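Cellulase CEL9M (Clostridium cellulolyticum, PDB 1IA6) probably hydrolyses internal beta-1,4-glucosidic linkages of cellulose and related beta-glucans, as a glycoside hydrolase family 9 endoglucanase. Local coordinates at residues Tyr350-His364 / Asp397-Val411. Numbering follows the deposited sequence.
Sequences YIIGYGSNWCIHPHH and DKFLDDANQYQYTEV
D401 OD2 is held by I360 N, which donates at 3.0 Å to the syn lone pair. A water lies within bonding reach of both D401 OD2 (2.8 Å) and W358 O, though it has other acceptors near. H361 N makes a weak bond to D401 OD1. The D401 chain extends with CG anti to the backbone N (chi1 -172°), which carries the carboxylate across to these amides. D401 is a predicted active-site residue, and the two amides probably limit the rotation of its carboxylate. The H361 ring turns one face to D402, whose CA sits 4.1 Å from the ring centroid in a CH-pi contact. H363 N donates to T409 O at 3.0 Å. The H363 ring meets the Y406 ring obliquely, with planes at 43°. At the edge of the H363 ring lies E410 OE2, 3.8 Å from H363 CD2; E410 OE1 is held by W304. At the other end of the contact, the edge of Y350 points at the face of F399, offset, with Y350 CE1 3.6 Å from F399 CD1. C359 SG lies at the edge of the same F399 ring. Both segments are mostly loop. Segment 397-411 carries both predicted active-site residues, D401 ahead of short helix 406-409 and E410 directly after it. Loop 350-364 lies against both, while Y350 packs on helix 327-341 and E410 touches helix 413-429.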
loop_
_atom_site.group_PDB
_atom_site.type_symbol
_atom_site.label_atom_id
_atom_site.label_comp_id
_atom_site.label_asym_id
_atom_site.label_seq_id
_atom_site.Cartn_x
_atom_site.Cartn_y
_atom_site.Cartn_z
ATOM N N TYR A 350 -11.310 0.752 14.272
ATOM C CA TYR A 350 -10.822 -0.317 13.415
ATOM C C TYR A 350 -9.315 -0.242 13.210
ATOM O O TYR A 350 -8.735 -1.012 12.436
ATOM C CB TYR A 350 -11.581 -0.314 12.090
ATOM C CG TYR A 350 -12.954 -0.926 12.255
ATOM C CD1 TYR A 350 -13.092 -2.277 12.563
ATOM C CD2 TYR A 350 -14.109 -0.148 12.171
ATOM C CE1 TYR A 350 -14.344 -2.843 12.787
ATOM C CE2 TYR A 350 -15.373 -0.706 12.394
ATOM C CZ TYR A 350 -15.480 -2.052 12.701
ATOM O OH TYR A 350 -16.715 -2.621 12.921
ATOM N N ILE A 351 -8.687 0.691 13.922
ATOM C CA ILE A 351 -7.238 0.835 13.893
ATOM C C ILE A 351 -6.774 0.315 15.251
ATOM O O ILE A 351 -7.108 0.884 16.290
ATOM C CB ILE A 351 -6.796 2.306 13.746
ATOM C CG1 ILE A 351 -7.229 2.855 12.384
ATOM C CG2 ILE A 351 -5.285 2.405 13.879
ATOM C CD1 ILE A 351 -6.882 4.319 12.189
ATOM N N ILE A 352 -6.022 -0.778 15.252
ATOM C CA ILE A 352 -5.549 -1.351 16.507
ATOM C C ILE A 352 -4.669 -0.370 17.283
ATOM O O ILE A 352 -3.827 0.315 16.706
ATOM C CB ILE A 352 -4.767 -2.659 16.248
ATOM C CG1 ILE A 352 -5.715 -3.719 15.675
ATOM C CG2 ILE A 352 -4.125 -3.162 17.541
ATOM C CD1 ILE A 352 -5.024 -5.004 15.270
ATOM N N GLY A 353 -4.883 -0.294 18.594
ATOM C CA GLY A 353 -4.086 0.595 19.422
ATOM C C GLY A 353 -4.532 2.046 19.437
ATOM O O GLY A 353 -3.911 2.886 20.094
ATOM N N TYR A 354 -5.598 2.346 18.705
ATOM C CA TYR A 354 -6.132 3.702 18.650
ATOM C C TYR A 354 -7.592 3.692 19.083
ATOM O O TYR A 354 -8.313 2.730 18.831
ATOM C CB TYR A 354 -6.017 4.262 17.223
ATOM C CG TYR A 354 -6.704 5.597 17.016
ATOM C CD1 TYR A 354 -8.091 5.681 16.875
ATOM C CD2 TYR A 354 -5.968 6.782 16.977
ATOM C CE1 TYR A 354 -8.726 6.908 16.702
ATOM C CE2 TYR A 354 -6.594 8.013 16.805
ATOM C CZ TYR A 354 -7.970 8.068 16.669
ATOM O OH TYR A 354 -8.591 9.283 16.507
ATOM N N GLY A 355 -8.021 4.759 19.748
ATOM C CA GLY A 355 -9.410 4.852 20.164
ATOM C C GLY A 355 -9.846 3.835 21.199
ATOM O O GLY A 355 -9.130 3.573 22.160
ATOM N N SER A 356 -11.020 3.245 21.012
ATOM C CA SER A 356 -11.502 2.285 21.993
ATOM C C SER A 356 -11.949 0.926 21.469
ATOM O O SER A 356 -12.279 0.765 20.295
ATOM C CB SER A 356 -12.634 2.916 22.815
ATOM O OG SER A 356 -13.699 3.344 21.985
ATOM N N ASN A 357 -11.946 -0.045 22.378
ATOM C CA ASN A 357 -12.357 -1.417 22.109
ATOM C C ASN A 357 -11.883 -1.973 20.771
ATOM O O ASN A 357 -12.675 -2.521 20.007
ATOM C CB ASN A 357 -13.881 -1.521 22.197
ATOM C CG ASN A 357 -14.345 -2.922 22.522
ATOM O OD1 ASN A 357 -13.728 -3.615 23.336
ATOM N ND2 ASN A 357 -15.440 -3.345 21.907
ATOM N N TRP A 358 -10.586 -1.854 20.501
ATOM C CA TRP A 358 -10.027 -2.335 19.243
ATOM C C TRP A 358 -9.865 -3.855 19.180
ATOM O O TRP A 358 -9.969 -4.550 20.190
ATOM C CB TRP A 358 -8.684 -1.647 18.976
ATOM C CG TRP A 358 -7.652 -1.861 20.046
ATOM C CD1 TRP A 358 -6.983 -3.019 20.317
ATOM C CD2 TRP A 358 -7.155 -0.885 20.969
ATOM N NE1 TRP A 358 -6.096 -2.824 21.348
ATOM C CE2 TRP A 358 -6.182 -1.524 21.767
ATOM C CE3 TRP A 358 -7.435 0.470 21.197
ATOM C CZ2 TRP A 358 -5.484 -0.854 22.779
ATOM C CZ3 TRP A 358 -6.740 1.135 22.203
ATOM C CH2 TRP A 358 -5.776 0.470 22.981
ATOM N N CYS A 359 -9.615 -4.356 17.974
ATOM C CA CYS A 359 -9.444 -5.785 17.722
ATOM C C CYS A 359 -8.309 -6.390 18.550
ATOM O O CYS A 359 -7.205 -5.851 18.584
ATOM C CB CYS A 359 -9.176 -5.989 16.226
ATOM S SG CYS A 359 -8.834 -7.687 15.715
ATOM N N ILE A 360 -8.575 -7.513 19.215
ATOM C CA ILE A 360 -7.555 -8.164 20.033
ATOM C C ILE A 360 -7.037 -9.462 19.415
ATOM O O ILE A 360 -6.124 -10.091 19.958
ATOM C CB ILE A 360 -8.079 -8.482 21.457
ATOM C CG1 ILE A 360 -9.253 -9.455 21.377
ATOM C CG2 ILE A 360 -8.490 -7.197 22.159
ATOM C CD1 ILE A 360 -9.768 -9.913 22.735
ATOM N N HIS A 361 -7.610 -9.848 18.278
ATOM C CA HIS A 361 -7.216 -11.070 17.577
ATOM C C HIS A 361 -6.721 -10.816 16.148
ATOM O O HIS A 361 -7.187 -11.457 15.209
ATOM C CB HIS A 361 -8.402 -12.042 17.514
ATOM C CG HIS A 361 -8.760 -12.658 18.832
ATOM N ND1 HIS A 361 -8.095 -13.750 19.350
ATOM C CD2 HIS A 361 -9.716 -12.337 19.736
ATOM C CE1 HIS A 361 -8.626 -14.075 20.514
ATOM N NE2 HIS A 361 -9.612 -13.234 20.773
ATOM N N PRO A 362 -5.773 -9.885 15.960
ATOM C CA PRO A 362 -5.303 -9.649 14.588
ATOM C C PRO A 362 -4.627 -10.889 13.996
ATOM O O PRO A 362 -3.929 -11.617 14.701
ATOM C CB PRO A 362 -4.327 -8.489 14.756
ATOM C CG PRO A 362 -3.750 -8.743 16.132
ATOM C CD PRO A 362 -4.989 -9.101 16.931
ATOM N N HIS A 363 -4.850 -11.137 12.708
ATOM C CA HIS A 363 -4.233 -12.279 12.041
ATOM C C HIS A 363 -2.813 -11.852 11.679
ATOM O O HIS A 363 -2.528 -11.488 10.540
ATOM C CB HIS A 363 -5.020 -12.640 10.781
ATOM C CG HIS A 363 -4.540 -13.888 10.110
ATOM N ND1 HIS A 363 -4.453 -15.097 10.766
ATOM C CD2 HIS A 363 -4.120 -14.116 8.843
ATOM C CE1 HIS A 363 -3.997 -16.015 9.933
ATOM N NE2 HIS A 363 -3.788 -15.446 8.759
ATOM N N HIS A 364 -1.927 -11.892 12.668
ATOM C CA HIS A 364 -0.543 -11.468 12.485
ATOM C C HIS A 364 0.352 -12.333 13.372
ATOM O O HIS A 364 0.237 -12.318 14.597
ATOM C CB HIS A 364 -0.442 -9.983 12.859
ATOM C CG HIS A 364 0.861 -9.337 12.497
ATOM N ND1 HIS A 364 1.977 -9.407 13.302
ATOM C CD2 HIS A 364 1.211 -8.572 11.436
ATOM C CE1 HIS A 364 2.958 -8.711 12.754
ATOM N NE2 HIS A 364 2.519 -8.193 11.620
ATOM N N ASP A 397 -22.595 -4.057 9.524
ATOM C CA ASP A 397 -21.773 -3.326 10.490
ATOM C C ASP A 397 -21.317 -4.180 11.669
ATOM O O ASP A 397 -20.819 -3.651 12.666
ATOM C CB ASP A 397 -22.527 -2.107 11.023
ATOM C CG ASP A 397 -22.811 -1.085 9.949
ATOM O OD1 ASP A 397 -21.844 -0.536 9.382
ATOM O OD2 ASP A 397 -24.001 -0.834 9.670
ATOM N N LYS A 398 -21.478 -5.493 11.553
ATOM C CA LYS A 398 -21.082 -6.398 12.625
ATOM C C LYS A 398 -19.619 -6.809 12.492
ATOM O O LYS A 398 -19.115 -7.004 11.385
ATOM C CB LYS A 398 -21.969 -7.648 12.622
ATOM C CG LYS A 398 -23.463 -7.355 12.654
ATOM C CD LYS A 398 -23.855 -6.574 13.901
ATOM C CE LYS A 398 -25.342 -6.245 13.909
ATOM N NZ LYS A 398 -25.727 -5.464 15.121
ATOM N N PHE A 399 -18.946 -6.938 13.629
ATOM C CA PHE A 399 -17.545 -7.335 13.648
ATOM C C PHE A 399 -17.358 -8.547 14.556
ATOM O O PHE A 399 -17.845 -8.566 15.685
ATOM C CB PHE A 399 -16.667 -6.191 14.160
ATOM C CG PHE A 399 -15.193 -6.466 14.043
ATOM C CD1 PHE A 399 -14.558 -6.395 12.811
ATOM C CD2 PHE A 399 -14.449 -6.828 15.160
ATOM C CE1 PHE A 399 -13.198 -6.679 12.691
ATOM C CE2 PHE A 399 -13.089 -7.114 15.050
ATOM C CZ PHE A 399 -12.466 -7.039 13.811
ATOM N N LEU A 400 -16.654 -9.557 14.056
ATOM C CA LEU A 400 -16.395 -10.764 14.831
ATOM C C LEU A 400 -14.918 -10.793 15.206
ATOM O O LEU A 400 -14.066 -11.153 14.393
ATOM C CB LEU A 400 -16.757 -12.007 14.013
ATOM C CG LEU A 400 -18.219 -12.096 13.555
ATOM C CD1 LEU A 400 -18.419 -13.345 12.703
ATOM C CD2 LEU A 400 -19.140 -12.120 14.769
ATOM N N ASP A 401 -14.627 -10.401 16.440
ATOM C CA ASP A 401 -13.257 -10.360 16.928
ATOM C C ASP A 401 -12.848 -11.696 17.539
ATOM O O ASP A 401 -12.929 -11.884 18.753
ATOM C CB ASP A 401 -13.114 -9.239 17.964
ATOM C CG ASP A 401 -11.673 -8.995 18.371
ATOM O OD1 ASP A 401 -10.764 -9.607 17.772
ATOM O OD2 ASP A 401 -11.448 -8.180 19.291
ATOM N N ASP A 402 -12.419 -12.625 16.692
ATOM C CA ASP A 402 -11.988 -13.932 17.169
ATOM C C ASP A 402 -10.916 -14.563 16.283
ATOM O O ASP A 402 -10.668 -14.120 15.163
ATOM C CB ASP A 402 -13.185 -14.880 17.312
ATOM C CG ASP A 402 -13.875 -15.152 15.998
ATOM O OD1 ASP A 402 -14.833 -15.955 15.990
ATOM O OD2 ASP A 402 -13.463 -14.567 14.974
ATOM N N ALA A 403 -10.298 -15.612 16.815
ATOM C CA ALA A 403 -9.209 -16.345 16.175
ATOM C C ALA A 403 -9.260 -16.707 14.687
ATOM O O ALA A 403 -8.377 -16.312 13.925
ATOM C CB ALA A 403 -8.927 -17.607 16.984
ATOM N N ASN A 404 -10.278 -17.453 14.266
ATOM C CA ASN A 404 -10.345 -17.908 12.874
ATOM C C ASN A 404 -11.032 -17.037 11.816
ATOM O O ASN A 404 -10.949 -17.344 10.627
ATOM C CB ASN A 404 -10.966 -19.308 12.833
ATOM C CG ASN A 404 -10.507 -20.115 11.632
ATOM O OD1 ASN A 404 -11.311 -20.765 10.960
ATOM N ND2 ASN A 404 -9.206 -20.089 11.365
ATOM N N GLN A 405 -11.703 -15.963 12.222
ATOM C CA GLN A 405 -12.387 -15.109 11.249
ATOM C C GLN A 405 -11.424 -14.129 10.577
ATOM O O GLN A 405 -11.395 -12.946 10.907
ATOM C CB GLN A 405 -13.526 -14.345 11.932
ATOM C CG GLN A 405 -14.650 -15.237 12.457
ATOM C CD GLN A 405 -15.459 -15.885 11.349
ATOM O OE1 GLN A 405 -14.917 -16.584 10.494
ATOM N NE2 GLN A 405 -16.768 -15.657 11.363
ATOM N N TYR A 406 -10.653 -14.633 9.617
ATOM C CA TYR A 406 -9.666 -13.828 8.902
ATOM C C TYR A 406 -10.244 -12.659 8.107
ATOM O O TYR A 406 -9.609 -11.611 7.988
ATOM C CB TYR A 406 -8.845 -14.719 7.963
ATOM C CG TYR A 406 -8.303 -15.965 8.629
ATOM C CD1 TYR A 406 -7.667 -15.897 9.870
ATOM C CD2 TYR A 406 -8.432 -17.214 8.023
ATOM C CE1 TYR A 406 -7.175 -17.043 10.494
ATOM C CE2 TYR A 406 -7.942 -18.368 8.636
ATOM C CZ TYR A 406 -7.316 -18.275 9.871
ATOM O OH TYR A 406 -6.831 -19.409 10.484
ATOM N N GLN A 407 -11.438 -12.837 7.552
ATOM C CA GLN A 407 -12.066 -11.772 6.778
ATOM C C GLN A 407 -12.152 -10.492 7.606
ATOM O O GLN A 407 -11.996 -9.387 7.087
ATOM C CB GLN A 407 -13.473 -12.191 6.340
ATOM C CG GLN A 407 -14.257 -11.096 5.636
ATOM C CD GLN A 407 -15.665 -11.527 5.267
ATOM O OE1 GLN A 407 -15.859 -12.433 4.456
ATOM N NE2 GLN A 407 -16.658 -10.880 5.866
ATOM N N TYR A 408 -12.396 -10.655 8.901
ATOM C CA TYR A 408 -12.522 -9.524 9.807
ATOM C C TYR A 408 -11.200 -9.034 10.393
ATOM O O TYR A 408 -10.968 -7.832 10.503
ATOM C CB TYR A 408 -13.438 -9.885 10.983
ATOM C CG TYR A 408 -14.842 -10.294 10.604
ATOM C CD1 TYR A 408 -15.121 -11.589 10.173
ATOM C CD2 TYR A 408 -15.891 -9.382 10.677
ATOM C CE1 TYR A 408 -16.420 -11.966 9.827
ATOM C CE2 TYR A 408 -17.189 -9.745 10.333
ATOM C CZ TYR A 408 -17.447 -11.037 9.911
ATOM O OH TYR A 408 -18.737 -11.397 9.584
ATOM N N THR A 409 -10.335 -9.972 10.755
ATOM C CA THR A 409 -9.084 -9.629 11.423
ATOM C C THR A 409 -7.791 -9.550 10.624
ATOM O O THR A 409 -6.726 -9.356 11.207
ATOM C CB THR A 409 -8.846 -10.592 12.582
ATOM O OG1 THR A 409 -8.718 -11.920 12.064
ATOM C CG2 THR A 409 -10.019 -10.542 13.556
ATOM N N GLU A 410 -7.862 -9.698 9.308
ATOM C CA GLU A 410 -6.648 -9.615 8.511
ATOM C C GLU A 410 -6.076 -8.203 8.514
ATOM O O GLU A 410 -6.815 -7.227 8.634
ATOM C CB GLU A 410 -6.914 -10.049 7.068
ATOM C CG GLU A 410 -6.658 -11.528 6.828
ATOM C CD GLU A 410 -5.889 -11.776 5.547
ATOM O OE1 GLU A 410 -6.419 -11.456 4.460
ATOM O OE2 GLU A 410 -4.750 -12.286 5.626
ATOM N N VAL A 411 -4.753 -8.116 8.413
ATOM C CA VAL A 411 -4.036 -6.840 8.360
ATOM C C VAL A 411 -3.014 -7.013 7.235
ATOM O O VAL A 411 -2.593 -8.131 6.959
ATOM C CB VAL A 411 -3.290 -6.537 9.680
ATOM C CG1 VAL A 411 -4.288 -6.430 10.825
ATOM C CG2 VAL A 411 -2.256 -7.627 9.967
HETATM O O HOH W 1 -19.101 -1.418 12.571
HETATM O O HOH W 2 -12.807 -5.873 20.109
HETATM O O HOH W 3 -7.503 -13.710 13.733
HETATM O O HOH W 4 -3.268 -10.833 8.032
#